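Local coordinates for protein glycosyltransferase (duf1792) (PDB 5V4A) that transfers sugar units as a glycosyltransferase of the GT-D fold, here the C-terminal domain of a longer protein, with UDP bound in its nucleotide site, at residues Leu66-Pro71 against Pro107-Thr112; Ser51-Glu56 against Ala204-Tyr209. All coordinates share one frame; numbering follows the deposited sequence.

In the fold
Of the four segments, 51-56 on helix 48-58 comes first and forms one half of contact 2; strand 66-70 follows that helix directly and provides the 66-71 half of contact 1. The chain then runs through helix 82-103 and returns in 107-112, so contact 1 closes a beta-alpha-beta unit in the three-stranded parallel sheet. Contact 2 closes much later, when helix 201-213 comes back against helix 48-58, and contact 1 is therefore nested inside its loop. The two meet where Leu-66 packs on Tyr-209. Contact 1 ties together neighbouring strands, contact 2 two helices far apart in sequence, and both lead to the UDP site, through Thr-112 and Lys-205.

Contact 1. Residues Leu66-Pro71 against Pro107-Thr112; sequences LMVCLP and PWYGST
Leu-70 lays its CD1 methyl almost exactly over the centre of the Tyr-109 ring, 3.5 Å from the centroid and 9° off the normal, a CH-pi contact. Tyr-109 has CG beside its own backbone N (chi1 -66°), which places the ring against Val-68 and Leu-70 with its long axis across the strand: Leu-70 CD1 covers one face, while Val-68 CG1 meets the edge in plane, 3.8 Å from Tyr-109 CD2. Beyond the ring, the Tyr-109 hydroxyl is bonded to Ala-106 N.

Across the sheet, Met-67 meets Trp-108 nearly at a right angle. Its CG lies 3.8 Å from Trp-108 CZ3, and its sulfur sits at the edge of the indole in a Met-aromatic contact. Met-67 SD and Cys-69 SG both pack on Gly-110, which has no side chain, and here the two strands come together, with Cys-69 CA only 4.2 Å from Gly-110 CA.

Three backbone hydrogen bonds join the parallel strands: Gly-110 N to Val-68 O, Leu-70 N to Gly-110 O (3.1 Å) and Thr-112 N to Leu-70 O (2.9 Å). The last is nearly straight at the hydrogen, 169°, yet its donor stands above the carbonyl plane. Thr-112 OG1 packs against the backbone of Cys-69 and Leu-70 but bonds instead to Phe-28 O, and Thr-112 O accepts from Arg-27, a UDP-binding residue.

Seen as a whole, the contact is an apolar junction lined by sulfurs and rings, in a beta-alpha-beta unit whose polar end lies about 5 Å from UDP at the side chain of Thr-112. The chemistry is thus consistent with a second-shell role for Thr-112, whose carbonyl would position the Arg-27 guanidinium.

Contact 2. Residues Ser51-Glu56 against Ala204-Tyr209; sequences SARLRE and AKVLVY
Arg-53 starts with CG turned away from its backbone N (chi1 -171°), which lays CG against Val-206; the bend at chi2 (68°) then turns the rest of the chain so that the guanidinium reaches Tyr-209. The Tyr-209 ring is extended in the same sense, its CG likewise opposite the backbone N, and reaches back toward helix 48-58. Arg-53 NH2 thereby comes 3.1 Å from Tyr-209 CE2, approaching the ring obliquely with the guanidinium and ring planes 84° apart.

Behind this pair the packing is aliphatic. Val-206 CG1 touches Arg-53 CG at 3.7 Å and borders the guanidinium at its edge, near its plane. The other methyl, Val-206 CG2, meets Leu-54 CD2, which also lies 3.9 Å from Lys-205 CB. The axes of segments 51-56 and 204-209 come within 9.9 Å of each other.

Polar ends are tied on both sides. Arg-53 NH1 makes a long salt bridge to Glu-56 OE1 (3.3 Å), meeting the carboxylate from above its plane, while NH2 pairs with Asp-210 one residue beyond the segment. Lys-205 turns its end away from Leu-54: NZ forms salt bridges with Asp-220 and with a phosphate oxygen of UDP.

Two carboxylates thus probably hold the Arg-53 charge in place beside Tyr-209, and Leu-54 CD2 packs on CB at the base of Lys-205, a UDP-binding residue whose amino group reaches the diphosphate.

Contact 1. Residues Leu66-Pro71 against Pro107-Thr112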
loop_
_atom_site.group_PDB
_atom_site.type_symbol
_atom_site.label_atom_id
_atom_site.label_comp_id
_atom_site.label_asym_id
_atom_site.label_seq_id
_atom_site.Cartn_x
_atom_site.Cartn_y
_atom_site.Cartn_z
ATOM N N LEU A 66 -8.028 -3.222 18.737
ATOM C CA LEU A 66 -7.809 -4.592 18.295
ATOM C C LEU A 66 -8.867 -4.980 17.277
ATOM O O LEU A 66 -10.062 -4.846 17.552
ATOM C CB LEU A 66 -7.844 -5.549 19.496
ATOM C CG LEU A 66 -7.792 -7.028 19.126
ATOM C CD1 LEU A 66 -6.492 -7.256 18.408
ATOM C CD2 LEU A 66 -7.845 -7.865 20.385
ATOM N N MET A 67 -8.422 -5.466 16.117
ATOM C CA MET A 67 -9.309 -5.983 15.080
ATOM C C MET A 67 -9.314 -7.503 15.150
ATOM O O MET A 67 -8.252 -8.126 15.157
ATOM C CB MET A 67 -8.868 -5.541 13.680
ATOM C CG MET A 67 -9.915 -5.829 12.596
ATOM S SD MET A 67 -9.486 -5.220 10.937
ATOM C CE MET A 67 -7.901 -6.021 10.682
ATOM N N VAL A 68 -10.509 -8.091 15.200
ATOM C CA VAL A 68 -10.689 -9.542 15.240
ATOM C C VAL A 68 -11.109 -9.997 13.849
ATOM O O VAL A 68 -12.030 -9.419 13.259
ATOM C CB VAL A 68 -11.737 -9.943 16.292
ATOM C CG1 VAL A 68 -11.993 -11.440 16.249
ATOM C CG2 VAL A 68 -11.314 -9.449 17.690
ATOM N N CYS A 69 -10.441 -11.036 13.317
ATOM C CA CYS A 69 -10.638 -11.456 11.938
ATOM C C CYS A 69 -11.185 -12.871 11.841
ATOM O O CYS A 69 -10.892 -13.730 12.681
ATOM C CB CYS A 69 -9.333 -11.357 11.139
ATOM S SG CYS A 69 -8.658 -9.667 11.090
ATOM N N LEU A 70 -11.995 -13.089 10.814
ATOM C CA LEU A 70 -12.559 -14.381 10.458
ATOM C C LEU A 70 -12.278 -14.640 8.989
ATOM O O LEU A 70 -11.983 -13.706 8.233
ATOM C CB LEU A 70 -14.073 -14.422 10.701
ATOM C CG LEU A 70 -14.551 -14.280 12.146
ATOM C CD1 LEU A 70 -16.060 -14.122 12.163
ATOM C CD2 LEU A 70 -14.117 -15.484 12.968
ATOM N N PRO A 71 -12.347 -15.895 8.541
ATOM C CA PRO A 71 -12.201 -16.153 7.104
ATOM C C PRO A 71 -13.342 -15.505 6.324
ATOM O O PRO A 71 -14.504 -15.543 6.739
ATOM C CB PRO A 71 -12.226 -17.687 7.005
ATOM C CG PRO A 71 -12.769 -18.174 8.291
ATOM C CD PRO A 71 -12.469 -17.140 9.322
ATOM N N PRO A 107 -20.646 -6.976 15.430
ATOM C CA PRO A 107 -21.127 -6.269 14.231
ATOM C C PRO A 107 -20.313 -6.549 12.976
ATOM O O PRO A 107 -20.900 -6.719 11.901
ATOM C CB PRO A 107 -21.044 -4.792 14.646
ATOM C CG PRO A 107 -21.147 -4.806 16.125
ATOM C CD PRO A 107 -20.476 -6.069 16.579
ATOM N N TRP A 108 -18.985 -6.591 13.076
ATOM C CA TRP A 108 -18.132 -6.795 11.910
ATOM C C TRP A 108 -16.816 -7.428 12.339
ATOM O O TRP A 108 -16.438 -7.397 13.513
ATOM C CB TRP A 108 -17.859 -5.476 11.148
ATOM C CG TRP A 108 -17.069 -4.445 11.928
ATOM C CD1 TRP A 108 -17.573 -3.494 12.780
ATOM C CD2 TRP A 108 -15.645 -4.279 11.946
ATOM N NE1 TRP A 108 -16.552 -2.747 13.314
ATOM C CE2 TRP A 108 -15.360 -3.203 12.814
ATOM C CE3 TRP A 108 -14.584 -4.927 11.302
ATOM C CZ2 TRP A 108 -14.063 -2.769 13.061
ATOM C CZ3 TRP A 108 -13.292 -4.491 11.549
ATOM C CH2 TRP A 108 -13.044 -3.426 12.426
ATOM N N TYR A 109 -16.127 -8.018 11.357
ATOM C CA TYR A 109 -14.825 -8.640 11.547
ATOM C C TYR A 109 -13.910 -8.257 10.393
ATOM O O TYR A 109 -14.368 -8.005 9.276
ATOM C CB TYR A 109 -14.928 -10.168 11.609
ATOM C CG TYR A 109 -15.687 -10.679 12.810
ATOM C CD1 TYR A 109 -17.082 -10.707 12.817
ATOM C CD2 TYR A 109 -15.016 -11.147 13.934
ATOM C CE1 TYR A 109 -17.786 -11.173 13.921
ATOM C CE2 TYR A 109 -15.714 -11.626 15.035
ATOM C CZ TYR A 109 -17.096 -11.629 15.020
ATOM O OH TYR A 109 -17.790 -12.092 16.107
ATOM N N GLY A 110 -12.612 -8.222 10.674
ATOM C CA GLY A 110 -11.619 -8.102 9.625
ATOM C C GLY A 110 -11.476 -9.427 8.898
ATOM O O GLY A 110 -12.109 -10.425 9.238
ATOM N N SER A 111 -10.649 -9.432 7.853
ATOM C CA SER A 111 -10.441 -10.638 7.048
ATOM C C SER A 111 -9.182 -11.374 7.506
ATOM O O SER A 111 -8.090 -10.803 7.506
ATOM C CB SER A 111 -10.337 -10.304 5.560
ATOM O OG SER A 111 -10.017 -11.468 4.814
ATOM N N THR A 112 -9.335 -12.653 7.865
ATOM C CA THR A 112 -8.181 -13.458 8.240
ATOM C C THR A 112 -7.226 -13.648 7.072
ATOM O O THR A 112 -6.028 -13.860 7.281
ATOM C CB THR A 112 -8.667 -14.809 8.770
ATOM O OG1 THR A 112 -9.255 -14.606 10.057
ATOM C CG2 THR A 112 -7.537 -15.825 8.885
#

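Contact 2. Residues Ser51-Glu56 against Ala204-Tyr209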
loop_
_atom_site.group_PDB
_atom_site.type_symbol
_atom_site.label_atom_id
_atom_site.label_comp_id
_atom_site.label_asym_id
_atom_site.label_seq_id
_atom_site.Cartn_x
_atom_site.Cartn_y
_atom_site.Cartn_z
ATOM N N SER A 51 -8.369 -23.829 23.680
ATOM C CA SER A 51 -9.606 -23.822 22.904
ATOM C C SER A 51 -10.650 -22.899 23.518
ATOM O O SER A 51 -11.328 -22.150 22.799
ATOM C CB SER A 51 -10.160 -25.240 22.791
ATOM O OG SER A 51 -9.334 -26.035 21.970
ATOM N N ALA A 52 -10.781 -22.925 24.846
ATOM C CA ALA A 52 -11.730 -22.035 25.503
ATOM C C ALA A 52 -11.305 -20.584 25.337
ATOM O O ALA A 52 -12.149 -19.685 25.192
ATOM C CB ALA A 52 -11.861 -22.397 26.983
ATOM N N ARG A 53 -9.994 -20.339 25.370
ATOM C CA ARG A 53 -9.487 -18.989 25.164
ATOM C C ARG A 53 -9.703 -18.523 23.728
ATOM O O ARG A 53 -9.985 -17.343 23.493
ATOM C CB ARG A 53 -8.010 -18.918 25.527
ATOM C CG ARG A 53 -7.455 -17.507 25.546
ATOM C CD ARG A 53 -8.020 -16.661 26.674
ATOM N NE ARG A 53 -7.242 -15.436 26.862
ATOM C CZ ARG A 53 -7.615 -14.421 27.637
ATOM N NH1 ARG A 53 -8.761 -14.477 28.308
ATOM N NH2 ARG A 53 -6.841 -13.350 27.754
ATOM N N LEU A 54 -9.570 -19.420 22.749
ATOM C CA LEU A 54 -9.798 -19.003 21.369
ATOM C C LEU A 54 -11.263 -18.670 21.130
ATOM O O LEU A 54 -11.592 -17.651 20.500
ATOM C CB LEU A 54 -9.347 -20.094 20.396
ATOM C CG LEU A 54 -7.887 -20.500 20.370
ATOM C CD1 LEU A 54 -7.721 -21.729 19.462
ATOM C CD2 LEU A 54 -7.019 -19.351 19.878
ATOM N N ARG A 55 -12.155 -19.523 21.627
ATOM C CA ARG A 55 -13.582 -19.261 21.523
ATOM C C ARG A 55 -13.936 -17.928 22.169
ATOM O O ARG A 55 -14.766 -17.176 21.647
ATOM C CB ARG A 55 -14.352 -20.400 22.178
ATOM C CG ARG A 55 -15.853 -20.364 22.012
ATOM C CD ARG A 55 -16.419 -21.606 22.640
ATOM N NE ARG A 55 -15.948 -21.729 24.016
ATOM C CZ ARG A 55 -16.001 -22.850 24.730
ATOM N NH1 ARG A 55 -16.498 -23.961 24.191
ATOM N NH2 ARG A 55 -15.544 -22.863 25.977
ATOM N N GLU A 56 -13.261 -17.592 23.270
ATOM C CA GLU A 56 -13.573 -16.344 23.963
ATOM C C GLU A 56 -13.188 -15.137 23.118
ATOM O O GLU A 56 -13.932 -14.151 23.061
ATOM C CB GLU A 56 -12.866 -16.283 25.311
ATOM C CG GLU A 56 -13.381 -15.136 26.155
ATOM C CD GLU A 56 -12.625 -14.931 27.454
ATOM O OE1 GLU A 56 -11.757 -15.762 27.800
ATOM O OE2 GLU A 56 -12.881 -13.891 28.103
ATOM N N ALA A 204 -0.426 -17.633 18.598
ATOM C CA ALA A 204 -0.340 -16.226 18.216
ATOM C C ALA A 204 -1.589 -15.455 18.636
ATOM O O ALA A 204 -1.502 -14.272 18.999
ATOM C CB ALA A 204 -0.123 -16.100 16.703
ATOM N N LYS A 205 -2.756 -16.100 18.607
ATOM C CA LYS A 205 -3.995 -15.364 18.852
ATOM C C LYS A 205 -4.135 -15.007 20.324
ATOM O O LYS A 205 -4.557 -13.893 20.667
ATOM C CB LYS A 205 -5.195 -16.189 18.389
ATOM C CG LYS A 205 -5.233 -16.382 16.874
ATOM C CD LYS A 205 -4.506 -17.585 16.392
ATOM C CE LYS A 205 -4.647 -17.745 14.871
ATOM N NZ LYS A 205 -3.697 -16.970 13.991
ATOM N N VAL A 206 -3.767 -15.935 21.203
ATOM C CA VAL A 206 -3.808 -15.665 22.631
ATOM C C VAL A 206 -2.711 -14.690 23.014
ATOM O O VAL A 206 -2.887 -13.851 23.906
ATOM C CB VAL A 206 -3.676 -16.981 23.410
ATOM C CG1 VAL A 206 -3.891 -16.721 24.879
ATOM C CG2 VAL A 206 -4.640 -18.023 22.865
ATOM N N LEU A 207 -1.546 -14.825 22.378
ATOM C CA LEU A 207 -0.427 -13.931 22.635
ATOM C C LEU A 207 -0.793 -12.490 22.301
ATOM O O LEU A 207 -0.635 -11.585 23.134
ATOM C CB LEU A 207 0.791 -14.409 21.832
ATOM C CG LEU A 207 2.150 -13.725 22.031
ATOM C CD1 LEU A 207 2.494 -13.527 23.506
ATOM C CD2 LEU A 207 3.271 -14.458 21.291
ATOM N N VAL A 208 -1.277 -12.250 21.078
ATOM C CA VAL A 208 -1.644 -10.879 20.723
ATOM C C VAL A 208 -2.684 -10.347 21.701
ATOM O O VAL A 208 -2.572 -9.219 22.192
ATOM C CB VAL A 208 -2.154 -10.785 19.277
ATOM C CG1 VAL A 208 -2.811 -9.391 19.082
ATOM C CG2 VAL A 208 -1.018 -10.975 18.296
ATOM N N TYR A 209 -3.737 -11.125 21.958
ATOM C CA TYR A 209 -4.770 -10.647 22.878
ATOM C C TYR A 209 -4.174 -10.270 24.226
ATOM O O TYR A 209 -4.432 -9.175 24.751
ATOM C CB TYR A 209 -5.866 -11.693 23.067
ATOM C CG TYR A 209 -6.947 -11.188 23.992
ATOM C CD1 TYR A 209 -8.062 -10.553 23.496
ATOM C CD2 TYR A 209 -6.832 -11.327 25.373
ATOM C CE1 TYR A 209 -9.043 -10.067 24.353
ATOM C CE2 TYR A 209 -7.808 -10.836 26.237
ATOM C CZ TYR A 209 -8.915 -10.222 25.716
ATOM O OH TYR A 209 -9.894 -9.737 26.558
#